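Local coordinates for AlkZ (Streptomyces sahachiroi, PDB 5UUJ), which belongs to the AlkZ-like family of DNA glycosylases and folds as a mixed helix-and-sheet chain, richer in helix than in strand, with a five-stranded mixed sheet, at residues W15-Q20 / D288-G293; V52-A57 / A358-R363; R282-F287 / S318-K323; V300-E305 / G325-V330. One frame throughout, in Å; residues are numbered along the deposited sequence.

Contact 1 (W15-Q20 / D288-G293); sequences WRMQRQ and DQYLLG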
loop_
_atom_site.group_PDB
_atom_site.type_symbol
_atom_site.label_atom_id
_atom_site.label_comp_id
_atom_site.label_asym_id
_atom_site.label_seq_id
_atom_site.Cartn_x
_atom_site.Cartn_y
_atom_site.Cartn_z
ATOM N N TRP A 15 17.707 7.117 3.925
ATOM C CA TRP A 15 17.349 6.179 4.978
ATOM C C TRP A 15 16.099 5.392 4.594
ATOM O O TRP A 15 16.050 4.172 4.755
ATOM C CB TRP A 15 17.128 6.910 6.303
ATOM C CG TRP A 15 16.790 5.979 7.423
ATOM C CD1 TRP A 15 17.665 5.251 8.175
ATOM C CD2 TRP A 15 15.480 5.665 7.913
ATOM N NE1 TRP A 15 16.982 4.503 9.100
ATOM C CE2 TRP A 15 15.640 4.737 8.961
ATOM C CE3 TRP A 15 14.191 6.075 7.567
ATOM C CZ2 TRP A 15 14.558 4.215 9.667
ATOM C CZ3 TRP A 15 13.117 5.555 8.272
ATOM C CH2 TRP A 15 13.309 4.636 9.309
ATOM N N ARG A 16 15.096 6.096 4.075
ATOM C CA ARG A 16 13.869 5.451 3.613
ATOM C C ARG A 16 14.168 4.418 2.531
ATOM O O ARG A 16 13.639 3.307 2.562
ATOM C CB ARG A 16 12.879 6.488 3.081
ATOM C CG ARG A 16 12.199 7.313 4.160
ATOM C CD ARG A 16 11.361 8.426 3.563
ATOM N NE ARG A 16 10.674 9.202 4.591
ATOM C CZ ARG A 16 9.991 10.320 4.360
ATOM N NH1 ARG A 16 9.901 10.806 3.131
ATOM N NH2 ARG A 16 9.404 10.956 5.363
HETATM N N MSE A 17 15.022 4.781 1.581
HETATM C CA MSE A 17 15.348 3.882 0.482
HETATM C C MSE A 17 16.130 2.664 0.958
HETATM O O MSE A 17 16.069 1.600 0.344
HETATM C CB MSE A 17 16.134 4.625 -0.593
HETATM C CG MSE A 17 15.260 5.531 -1.439
HETATM SE SE MSE A 17 16.233 6.286 -2.943
HETATM C CE MSE A 17 14.803 6.256 -4.267
ATOM N N GLN A 18 16.864 2.821 2.050
ATOM C CA GLN A 18 17.532 1.692 2.670
ATOM C C GLN A 18 16.484 0.773 3.295
ATOM O O GLN A 18 16.503 -0.440 3.088
ATOM C CB GLN A 18 18.548 2.170 3.710
ATOM C CG GLN A 18 19.220 1.057 4.490
ATOM C CD GLN A 18 18.580 0.824 5.851
ATOM O OE1 GLN A 18 18.065 -0.259 6.131
ATOM N NE2 GLN A 18 18.620 1.840 6.708
ATOM N N ARG A 19 15.551 1.357 4.036
ATOM C CA ARG A 19 14.506 0.578 4.694
ATOM C C ARG A 19 13.580 -0.106 3.688
ATOM O O ARG A 19 13.049 -1.177 3.969
ATOM C CB ARG A 19 13.686 1.468 5.630
ATOM C CG ARG A 19 14.487 2.105 6.757
ATOM C CD ARG A 19 14.984 1.082 7.754
ATOM N NE ARG A 19 13.889 0.380 8.419
ATOM C CZ ARG A 19 14.045 -0.684 9.198
ATOM N NH1 ARG A 19 15.255 -1.184 9.417
ATOM N NH2 ARG A 19 12.989 -1.253 9.760
ATOM N N GLN A 20 13.401 0.506 2.518
ATOM C CA GLN A 20 12.463 -0.001 1.516
ATOM C C GLN A 20 13.126 -0.911 0.478
ATOM O O GLN A 20 12.535 -1.201 -0.564
ATOM C CB GLN A 20 11.776 1.164 0.802
ATOM C CG GLN A 20 10.845 1.974 1.688
ATOM C CD GLN A 20 10.211 3.137 0.951
ATOM O OE1 GLN A 20 9.907 3.042 -0.240
ATOM N NE2 GLN A 20 10.019 4.249 1.651
ATOM N N ASP A 288 3.915 3.309 -6.673
ATOM C CA ASP A 288 4.951 2.763 -5.807
ATOM C C ASP A 288 4.850 3.298 -4.384
ATOM O O ASP A 288 4.572 4.478 -4.161
ATOM C CB ASP A 288 6.342 3.054 -6.362
ATOM C CG ASP A 288 7.418 2.251 -5.654
ATOM O OD1 ASP A 288 7.577 1.058 -5.989
ATOM O OD2 ASP A 288 8.090 2.799 -4.755
ATOM N N GLN A 289 5.089 2.406 -3.429
ATOM C CA GLN A 289 5.001 2.731 -2.013
ATOM C C GLN A 289 5.963 3.838 -1.585
ATOM O O GLN A 289 5.696 4.536 -0.608
ATOM C CB GLN A 289 5.258 1.476 -1.177
ATOM C CG GLN A 289 4.119 0.467 -1.203
ATOM C CD GLN A 289 2.834 1.015 -0.599
ATOM O OE1 GLN A 289 2.718 1.162 0.617
ATOM N NE2 GLN A 289 1.864 1.321 -1.452
ATOM N N TYR A 290 7.076 4.002 -2.297
ATOM C CA TYR A 290 8.004 5.084 -1.975
ATOM C C TYR A 290 7.272 6.421 -2.044
ATOM O O TYR A 290 7.551 7.340 -1.272
ATOM C CB TYR A 290 9.212 5.097 -2.918
ATOM C CG TYR A 290 10.173 6.217 -2.597
ATOM C CD1 TYR A 290 11.088 6.096 -1.558
ATOM C CD2 TYR A 290 10.145 7.409 -3.309
ATOM C CE1 TYR A 290 11.957 7.128 -1.245
ATOM C CE2 TYR A 290 11.008 8.442 -3.006
ATOM C CZ TYR A 290 11.913 8.296 -1.973
ATOM O OH TYR A 290 12.777 9.323 -1.667
ATOM N N LEU A 291 6.325 6.506 -2.972
ATOM C CA LEU A 291 5.498 7.692 -3.148
ATOM C C LEU A 291 4.293 7.695 -2.220
ATOM O O LEU A 291 3.996 8.702 -1.574
ATOM C CB LEU A 291 5.012 7.783 -4.596
ATOM C CG LEU A 291 5.521 8.927 -5.469
ATOM C CD1 LEU A 291 4.867 8.835 -6.835
ATOM C CD2 LEU A 291 5.242 10.284 -4.840
ATOM N N LEU A 292 3.589 6.568 -2.170
ATOM C CA LEU A 292 2.301 6.503 -1.490
ATOM C C LEU A 292 2.434 6.515 0.028
ATOM O O LEU A 292 1.489 6.872 0.732
ATOM C CB LEU A 292 1.530 5.255 -1.926
ATOM C CG LEU A 292 1.145 5.164 -3.406
ATOM C CD1 LEU A 292 0.249 3.954 -3.628
ATOM C CD2 LEU A 292 0.463 6.435 -3.899
ATOM N N GLY A 293 3.601 6.130 0.531
ATOM C CA GLY A 293 3.849 6.173 1.961
ATOM C C GLY A 293 3.693 7.590 2.486
ATOM O O GLY A 293 2.756 7.878 3.228
HETATM O O HOH W 1 9.303 7.058 0.971
#
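Selenomethionine Met17 and Tyr290 meet because their first torsions bring both side chains to the same place between the two helices. Met17 sets CG anti to its carbonyl carbon (chi1 -76°), and Tyr290 swings its ring away from the backbone N (chi1 180°). Met17 CG then lies 3.7 Å from Tyr290 CE1. The Met17 chain bends at its last torsion and carries CE over one ring face, offset toward the rim. Met17 SE stands 5.3 Å from the centroid of the Tyr290 ring, an oblique Met-aromatic contact. Gln20 reaches out in extended form to the edge of the same ring. Its OE1 lies near the ring plane, 3.4 Å from Tyr290 CB. Water 1 joins the segments by accepting from Gln20 NE2 at 3.0 Å and donating to Tyr290 O at 2.9 Å. Gln20 NE2 also donates to Ala218 O, and Tyr290 OH bonds to Gly325 O. Asp288 is the N-cap of helix 289-292. Its OD2 takes the Tyr290 N-H at 2.9 Å, met from above the carboxylate plane. The contact is buried. It joins the C-terminal end of helix 9-19 to helix 289-292, with Met17 also touching strands 281-284 and 320-323.

Contact 2 (V52-A57 / A358-R363); sequences VALRQA and AAHVAR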
loop_
_atom_site.group_PDB
_atom_site.type_symbol
_atom_site.label_atom_id
_atom_site.label_comp_id
_atom_site.label_asym_id
_atom_site.label_seq_id
_atom_site.Cartn_x
_atom_site.Cartn_y
_atom_site.Cartn_z
ATOM N N VAL A 52 7.657 -5.088 -6.334
ATOM C CA VAL A 52 8.390 -6.062 -5.538
ATOM C C VAL A 52 9.681 -6.446 -6.262
ATOM O O VAL A 52 10.756 -6.474 -5.660
ATOM C CB VAL A 52 7.539 -7.321 -5.257
ATOM C CG1 VAL A 52 8.362 -8.398 -4.563
ATOM C CG2 VAL A 52 6.332 -6.953 -4.406
ATOM N N ALA A 53 9.571 -6.723 -7.558
ATOM C CA ALA A 53 10.708 -7.202 -8.343
ATOM C C ALA A 53 11.827 -6.168 -8.417
ATOM O O ALA A 53 13.006 -6.523 -8.403
ATOM C CB ALA A 53 10.260 -7.585 -9.743
ATOM N N LEU A 54 11.458 -4.893 -8.500
ATOM C CA LEU A 54 12.448 -3.826 -8.569
ATOM C C LEU A 54 13.232 -3.713 -7.262
ATOM O O LEU A 54 14.321 -3.148 -7.234
ATOM C CB LEU A 54 11.780 -2.491 -8.898
ATOM C CG LEU A 54 11.241 -2.321 -10.324
ATOM C CD1 LEU A 54 10.419 -1.048 -10.426
ATOM C CD2 LEU A 54 12.363 -2.303 -11.343
ATOM N N ARG A 55 12.677 -4.258 -6.185
ATOM C CA ARG A 55 13.324 -4.207 -4.876
ATOM C C ARG A 55 14.158 -5.462 -4.606
ATOM O O ARG A 55 14.521 -5.752 -3.462
ATOM C CB ARG A 55 12.267 -4.007 -3.788
ATOM C CG ARG A 55 11.756 -2.580 -3.736
ATOM C CD ARG A 55 10.623 -2.416 -2.754
ATOM N NE ARG A 55 10.399 -1.014 -2.424
ATOM C CZ ARG A 55 9.723 -0.158 -3.184
ATOM N NH1 ARG A 55 9.198 -0.552 -4.336
ATOM N NH2 ARG A 55 9.571 1.099 -2.791
ATOM N N GLN A 56 14.464 -6.190 -5.676
ATOM C CA GLN A 56 15.309 -7.377 -5.605
ATOM C C GLN A 56 16.517 -7.212 -6.519
ATOM O O GLN A 56 16.368 -6.879 -7.693
ATOM C CB GLN A 56 14.514 -8.621 -5.996
ATOM C CG GLN A 56 13.379 -8.944 -5.034
ATOM C CD GLN A 56 12.389 -9.939 -5.607
ATOM O OE1 GLN A 56 12.161 -9.983 -6.815
ATOM N NE2 GLN A 56 11.793 -10.744 -4.737
ATOM N N ALA A 57 17.709 -7.442 -5.969
ATOM C CA ALA A 57 18.959 -7.290 -6.714
ATOM C C ALA A 57 18.911 -8.083 -8.010
ATOM O O ALA A 57 19.378 -7.622 -9.050
ATOM C CB ALA A 57 20.139 -7.733 -5.866
ATOM N N ALA A 358 17.328 1.041 -16.538
ATOM C CA ALA A 358 16.489 0.425 -17.564
ATOM C C ALA A 358 16.742 -1.080 -17.643
ATOM O O ALA A 358 15.814 -1.859 -17.849
ATOM C CB ALA A 358 16.738 1.077 -18.923
ATOM N N ALA A 359 17.997 -1.482 -17.469
ATOM C CA ALA A 359 18.360 -2.895 -17.501
ATOM C C ALA A 359 17.769 -3.634 -16.306
ATOM O O ALA A 359 17.390 -4.802 -16.408
ATOM C CB ALA A 359 19.865 -3.050 -17.522
ATOM N N HIS A 360 17.703 -2.944 -15.172
ATOM C CA HIS A 360 17.099 -3.491 -13.965
ATOM C C HIS A 360 15.588 -3.636 -14.159
ATOM O O HIS A 360 14.998 -4.650 -13.784
ATOM C CB HIS A 360 17.411 -2.593 -12.767
ATOM C CG HIS A 360 17.015 -3.177 -11.446
ATOM N ND1 HIS A 360 17.632 -4.281 -10.906
ATOM C CD2 HIS A 360 16.070 -2.792 -10.553
ATOM C CE1 HIS A 360 17.083 -4.560 -9.733
ATOM N NE2 HIS A 360 16.136 -3.672 -9.499
ATOM N N VAL A 361 14.973 -2.622 -14.760
ATOM C CA VAL A 361 13.547 -2.647 -15.058
ATOM C C VAL A 361 13.237 -3.720 -16.100
ATOM O O VAL A 361 12.201 -4.379 -16.032
ATOM C CB VAL A 361 13.052 -1.271 -15.562
ATOM C CG1 VAL A 361 11.616 -1.350 -16.081
ATOM C CG2 VAL A 361 13.148 -0.238 -14.450
ATOM N N ALA A 362 14.139 -3.888 -17.063
ATOM C CA ALA A 362 13.962 -4.890 -18.106
ATOM C C ALA A 362 13.875 -6.285 -17.494
ATOM O O ALA A 362 12.993 -7.072 -17.839
ATOM C CB ALA A 362 15.101 -4.822 -19.112
ATOM N N ARG A 363 14.793 -6.580 -16.580
ATOM C CA ARG A 363 14.822 -7.876 -15.913
ATOM C C ARG A 363 13.566 -8.066 -15.065
ATOM O O ARG A 363 13.002 -9.160 -15.009
ATOM C CB ARG A 363 16.078 -7.998 -15.048
ATOM C CG ARG A 363 16.314 -9.377 -14.441
ATOM C CD ARG A 363 16.713 -10.419 -15.487
ATOM N NE ARG A 363 15.562 -10.965 -16.203
ATOM C CZ ARG A 363 14.781 -11.943 -15.747
ATOM N NH1 ARG A 363 15.013 -12.493 -14.560
ATOM N NH2 ARG A 363 13.759 -12.371 -16.477
#
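A type I beta turn, Ala53 to Gln56, receives the ring of His360 from helix 351-365. The key bond runs from His360 NE2 to Leu54 O, at 2.9 Å and nearly straight (N-H...O angle 166°). The oxygen lies in the plane of the imidazole. Relative to the carbonyl plane of Leu54, the donor sits above it and not on a lone pair. With CG opposite the backbone N (chi1 -171°), the imidazole of His360 stands off the helix toward the turn. A second carbonyl meets the same ring edge: Gln56 O is 3.2 Å from His360 CE1. Ala57 O follows, 3.9 Å from His360 CE1. The edge of one ring is thus lined by three carbonyls, of Leu54, Gln56 and Ala57, from the chain that leaves helix 45-53. The turn itself is closed by Gln56 N bonding to Ala53 O at 3.1 Å. An apolar contact accompanies the polar one. Leu54 CD2 touches both Val361 CG2 and His360 CD2, each at 3.8 Å, and the side chains meet at a slant. The amide of Gln56 turns to other partners, with OE1 accepting from Asp60 N and NE2 donating to Pro28 O. Val361 also packs on Leu283 of strand 281-284, and Pro59 and Arg25 touch His360.

Contact 3 (R282-F287 / S318-K323); sequences RLLGGF and SPVVVK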
loop_
_atom_site.group_PDB
_atom_site.type_symbol
_atom_site.label_atom_id
_atom_site.label_comp_id
_atom_site.label_asym_id
_atom_site.label_seq_id
_atom_site.Cartn_x
_atom_site.Cartn_y
_atom_site.Cartn_z
ATOM N N ARG A 282 16.805 6.337 -9.470
ATOM C CA ARG A 282 15.998 5.145 -9.270
ATOM C C ARG A 282 14.740 5.244 -10.135
ATOM O O ARG A 282 14.086 6.286 -10.171
ATOM C CB ARG A 282 15.644 4.983 -7.789
ATOM C CG ARG A 282 15.103 3.619 -7.409
ATOM C CD ARG A 282 16.174 2.536 -7.416
ATOM N NE ARG A 282 15.582 1.239 -7.746
ATOM C CZ ARG A 282 15.875 0.083 -7.156
ATOM N NH1 ARG A 282 16.772 0.011 -6.182
ATOM N NH2 ARG A 282 15.257 -1.020 -7.552
ATOM N N LEU A 283 14.431 4.169 -10.854
ATOM C CA LEU A 283 13.216 4.096 -11.657
ATOM C C LEU A 283 12.203 3.190 -10.974
ATOM O O LEU A 283 12.392 1.977 -10.900
ATOM C CB LEU A 283 13.511 3.580 -13.069
ATOM C CG LEU A 283 14.350 4.474 -13.987
ATOM C CD1 LEU A 283 14.476 3.840 -15.363
ATOM C CD2 LEU A 283 13.759 5.865 -14.100
ATOM N N LEU A 284 11.130 3.795 -10.478
ATOM C CA LEU A 284 10.093 3.066 -9.763
ATOM C C LEU A 284 8.860 2.895 -10.639
ATOM O O LEU A 284 8.519 3.779 -11.423
ATOM C CB LEU A 284 9.726 3.798 -8.471
ATOM C CG LEU A 284 10.899 4.154 -7.553
ATOM C CD1 LEU A 284 10.413 4.956 -6.356
ATOM C CD2 LEU A 284 11.637 2.908 -7.097
ATOM N N GLY A 285 8.195 1.751 -10.502
ATOM C CA GLY A 285 6.968 1.494 -11.232
ATOM C C GLY A 285 5.840 2.387 -10.753
ATOM O O GLY A 285 6.021 3.195 -9.843
ATOM N N GLY A 286 4.672 2.249 -11.369
ATOM C CA GLY A 286 3.519 3.033 -10.975
ATOM C C GLY A 286 3.042 2.665 -9.585
ATOM O O GLY A 286 3.359 1.590 -9.085
ATOM N N PHE A 287 2.287 3.565 -8.961
ATOM C CA PHE A 287 1.677 3.305 -7.659
ATOM C C PHE A 287 2.691 2.794 -6.637
ATOM O O PHE A 287 2.369 1.929 -5.825
ATOM C CB PHE A 287 0.542 2.279 -7.790
ATOM C CG PHE A 287 -0.596 2.727 -8.662
ATOM C CD1 PHE A 287 -1.643 3.463 -8.132
ATOM C CD2 PHE A 287 -0.631 2.394 -10.009
ATOM C CE1 PHE A 287 -2.697 3.870 -8.929
ATOM C CE2 PHE A 287 -1.684 2.800 -10.809
ATOM C CZ PHE A 287 -2.720 3.537 -10.267
ATOM N N SER A 318 1.620 7.585 -11.847
ATOM C CA SER A 318 2.575 7.212 -12.885
ATOM C C SER A 318 3.848 6.595 -12.318
ATOM O O SER A 318 4.193 6.828 -11.159
ATOM C CB SER A 318 2.954 8.431 -13.729
ATOM O OG SER A 318 1.808 9.063 -14.270
ATOM N N PRO A 319 4.556 5.803 -13.140
ATOM C CA PRO A 319 5.930 5.449 -12.778
ATOM C C PRO A 319 6.767 6.716 -12.689
ATOM O O PRO A 319 6.505 7.647 -13.452
ATOM C CB PRO A 319 6.388 4.544 -13.931
ATOM C CG PRO A 319 5.122 4.054 -14.569
ATOM C CD PRO A 319 4.128 5.160 -14.395
ATOM N N VAL A 320 7.741 6.762 -11.784
ATOM C CA VAL A 320 8.487 7.991 -11.550
ATOM C C VAL A 320 9.991 7.794 -11.618
ATOM O O VAL A 320 10.517 6.715 -11.328
ATOM C CB VAL A 320 8.137 8.611 -10.178
ATOM C CG1 VAL A 320 6.726 9.178 -10.197
ATOM C CG2 VAL A 320 8.300 7.586 -9.059
ATOM N N VAL A 321 10.667 8.861 -12.029
ATOM C CA VAL A 321 12.114 8.954 -11.964
ATOM C C VAL A 321 12.483 9.653 -10.665
ATOM O O VAL A 321 12.126 10.815 -10.457
ATOM C CB VAL A 321 12.692 9.742 -13.153
ATOM C CG1 VAL A 321 14.218 9.702 -13.137
ATOM C CG2 VAL A 321 12.151 9.198 -14.462
ATOM N N VAL A 322 13.183 8.944 -9.789
ATOM C CA VAL A 322 13.635 9.519 -8.528
ATOM C C VAL A 322 15.127 9.834 -8.604
ATOM O O VAL A 322 15.942 8.954 -8.880
ATOM C CB VAL A 322 13.359 8.574 -7.346
ATOM C CG1 VAL A 322 13.742 9.239 -6.034
ATOM C CG2 VAL A 322 11.891 8.176 -7.318
ATOM N N LYS A 323 15.470 11.099 -8.370
ATOM C CA LYS A 323 16.862 11.538 -8.334
ATOM C C LYS A 323 17.166 12.204 -6.998
ATOM O O LYS A 323 16.523 13.182 -6.621
ATOM C CB LYS A 323 17.164 12.504 -9.484
ATOM C CG LYS A 323 18.588 13.055 -9.456
ATOM C CD LYS A 323 18.966 13.729 -10.762
ATOM C CE LYS A 323 20.425 14.171 -10.759
ATOM N NZ LYS A 323 20.701 15.221 -9.736
HETATM O O HOH W 2 4.934 5.375 -8.654
#
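Four backbone hydrogen bonds join Arg282 with Val322 and Leu284 with Val320, the two hydrogen-bonded pairs of an antiparallel ladder. The Arg282 pair is the tighter, with Arg282 N to Val322 O and Val322 N to Arg282 O both at 2.8 Å. Leu284 N to Val320 O and Val320 N to Leu284 O are both 3.1 Å, and the second donor is tilted 27° from the carbonyl plane. Leu283 and Val321 form the non-hydrogen-bonded pair between them. Their side chains lie side by side on one face of the sheet, with Leu283 CD2 3.7 Å from Val321 CG2. On the face of Leu284, CD1 reaches diagonally to Val322 CG2 at 3.7 Å. Past the ladder, the ring of Pro319 packs on the Gly286 backbone, and water 2 donates to both Gly285 O and Ser318 O. Further out, Val361 of helix 351-365 touches Leu283, while Tyr290 and Leu291 of helix 289-292 touch Leu284 and Val320. Arg282 NH1 forms a salt bridge to Glu23. Glu357 OE1 accepts from Leu283 N. The backbone of Arg282 and Leu284 is thus satisfied, apolar side chains pack both faces, and water 2 takes over where strand 281-284 ends and 320-323 begins.

Contact 4 (V300-E305 / G325-V330); sequences VVLAPE and GRVVGV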
loop_
_atom_site.group_PDB
_atom_site.type_symbol
_atom_site.label_atom_id
_atom_site.label_comp_id
_atom_site.label_asym_id
_atom_site.label_seq_id
_atom_site.Cartn_x
_atom_site.Cartn_y
_atom_site.Cartn_z
ATOM N N VAL A 300 8.054 18.132 -0.572
ATOM C CA VAL A 300 9.512 18.009 -0.523
ATOM C C VAL A 300 9.984 16.892 -1.449
ATOM O O VAL A 300 11.141 16.874 -1.863
ATOM C CB VAL A 300 10.042 17.741 0.907
ATOM C CG1 VAL A 300 9.580 18.834 1.864
ATOM C CG2 VAL A 300 9.625 16.360 1.405
ATOM N N VAL A 301 9.085 15.968 -1.772
ATOM C CA VAL A 301 9.394 14.868 -2.684
ATOM C C VAL A 301 8.969 15.204 -4.110
ATOM O O VAL A 301 9.696 14.930 -5.068
ATOM C CB VAL A 301 8.699 13.566 -2.243
ATOM C CG1 VAL A 301 8.923 12.445 -3.265
ATOM C CG2 VAL A 301 9.200 13.149 -0.869
ATOM N N LEU A 302 7.784 15.795 -4.237
ATOM C CA LEU A 302 7.192 16.094 -5.536
ATOM C C LEU A 302 6.671 17.526 -5.569
ATOM O O LEU A 302 5.731 17.871 -4.856
ATOM C CB LEU A 302 6.062 15.108 -5.841
ATOM C CG LEU A 302 5.201 15.389 -7.078
ATOM C CD1 LEU A 302 6.044 15.448 -8.345
ATOM C CD2 LEU A 302 4.115 14.333 -7.211
ATOM N N ALA A 303 7.292 18.353 -6.402
ATOM C CA ALA A 303 6.911 19.756 -6.523
ATOM C C ALA A 303 5.436 19.891 -6.916
ATOM O O ALA A 303 4.957 19.161 -7.784
ATOM C CB ALA A 303 7.799 20.454 -7.541
ATOM N N PRO A 304 4.711 20.826 -6.277
ATOM C CA PRO A 304 3.267 20.932 -6.522
ATOM C C PRO A 304 2.918 21.228 -7.978
ATOM O O PRO A 304 1.890 20.754 -8.461
ATOM C CB PRO A 304 2.835 22.090 -5.613
ATOM C CG PRO A 304 4.076 22.864 -5.348
ATOM C CD PRO A 304 5.185 21.859 -5.339
ATOM N N GLU A 305 3.762 21.986 -8.672
ATOM C CA GLU A 305 3.473 22.352 -10.054
ATOM C C GLU A 305 3.648 21.165 -11.004
ATOM O O GLU A 305 3.194 21.209 -12.146
ATOM C CB GLU A 305 4.357 23.522 -10.506
ATOM C CG GLU A 305 5.848 23.213 -10.641
ATOM C CD GLU A 305 6.626 23.444 -9.356
ATOM O OE1 GLU A 305 6.017 23.415 -8.263
ATOM O OE2 GLU A 305 7.855 23.661 -9.444
ATOM N N GLY A 325 16.412 11.165 -4.235
ATOM C CA GLY A 325 15.264 10.975 -3.364
ATOM C C GLY A 325 14.002 11.716 -3.785
ATOM O O GLY A 325 12.927 11.452 -3.252
ATOM N N ARG A 326 14.133 12.643 -4.731
ATOM C CA ARG A 326 13.007 13.456 -5.188
ATOM C C ARG A 326 12.506 13.009 -6.557
ATOM O O ARG A 326 13.293 12.595 -7.405
ATOM C CB ARG A 326 13.404 14.934 -5.250
ATOM C CG ARG A 326 13.722 15.552 -3.904
ATOM C CD ARG A 326 14.069 17.031 -4.028
ATOM N NE ARG A 326 12.939 17.831 -4.503
ATOM C CZ ARG A 326 12.763 18.238 -5.760
ATOM N NH1 ARG A 326 13.645 17.941 -6.709
ATOM N NH2 ARG A 326 11.694 18.959 -6.069
ATOM N N VAL A 327 11.197 13.111 -6.774
ATOM C CA VAL A 327 10.608 12.812 -8.077
ATOM C C VAL A 327 10.947 13.938 -9.050
ATOM O O VAL A 327 10.636 15.098 -8.790
ATOM C CB VAL A 327 9.076 12.635 -7.984
ATOM C CG1 VAL A 327 8.458 12.410 -9.369
ATOM C CG2 VAL A 327 8.737 11.478 -7.063
ATOM N N VAL A 328 11.595 13.590 -10.160
ATOM C CA VAL A 328 12.049 14.583 -11.134
ATOM C C VAL A 328 11.525 14.301 -12.541
ATOM O O VAL A 328 11.935 14.951 -13.507
ATOM C CB VAL A 328 13.591 14.649 -11.189
ATOM C CG1 VAL A 328 14.149 15.204 -9.889
ATOM C CG2 VAL A 328 14.179 13.279 -11.486
ATOM N N GLY A 329 10.619 13.336 -12.652
ATOM C CA GLY A 329 10.027 12.993 -13.930
ATOM C C GLY A 329 9.208 11.717 -13.871
ATOM O O GLY A 329 9.072 11.104 -12.812
ATOM N N VAL A 330 8.656 11.328 -15.018
ATOM C CA VAL A 330 7.910 10.080 -15.147
ATOM C C VAL A 330 8.478 9.254 -16.295
ATOM O O VAL A 330 9.278 9.749 -17.091
ATOM C CB VAL A 330 6.411 10.327 -15.407
ATOM C CG1 VAL A 330 5.775 11.070 -14.237
ATOM C CG2 VAL A 330 6.209 11.093 -16.717
HETATM O O HOH W 3 9.522 17.595 -7.852
#
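Val301 O accepts from Val327 N at 2.9 Å, with an N-H...O angle of 147°. This bond lays loop 300-305 along the start of strand 326-334, the second strand of a beta hairpin with strand 320-323. The donor is tilted 22° from the carbonyl plane. Water 3 adds a bridge beside it. It accepts from Ala303 N at 2.8 Å and donates to Val327 O at 2.9 Å. Both backbone polar groups of Val327 thus face the loop, one bonded directly and one through water. The pattern resembles a parallel strand pairing with one bond replaced by water, although the loop itself forms no regular strand. Arg326 adds a further hold. Its chain bends at the third torsion (chi3 65°) and turns to run alongside residues 300-303. NE then gives a weak bond to Val300 O at 3.3 Å, and that oxygen lies at the edge of the guanidinium, near its plane. Val301 O lies over one guanidinium face. Phe13 of helix 9-19 touches Val300, Val301 and Arg326, so the N-terminal helix closes over this end of the loop. Phe343 touches Leu302 and Val327. Gly325, in the tight link between the two hairpin strands, has a positive phi and brings its O to 4.1 Å from Val301 CG1. The two methyls of Val327 are shared between neighbouring loop residues: CG2 packs on Val301 CG1 at 3.9 Å, and CG1 on Leu302 CD1 at 4.0 Å.

In the fold
Contacts 3 and 4 share one mixed sheet, with centres about 10 Å apart. Strands 320-323 and 326-334 are neighbours in it, bonded from Val321 to Val328 and Gly329. Contacts 1 and 3 have centres about 11 Å apart, where helices 9-19 and 289-292 pack on the sheet. Contacts 2 and 3, by helix 351-365, have centres about 12 Å apart. Arg55 links contacts 1 and 2 through a salt bridge to Asp288 and a probable bond to Gln20 O. Along the chain, contacts 3 and 4 fall between the segments of contact 2. Contact 1 crosses contacts 2 and 3 and closes before contact 4 opens. The N-terminal helices are thus fastened to a C-terminal sheet.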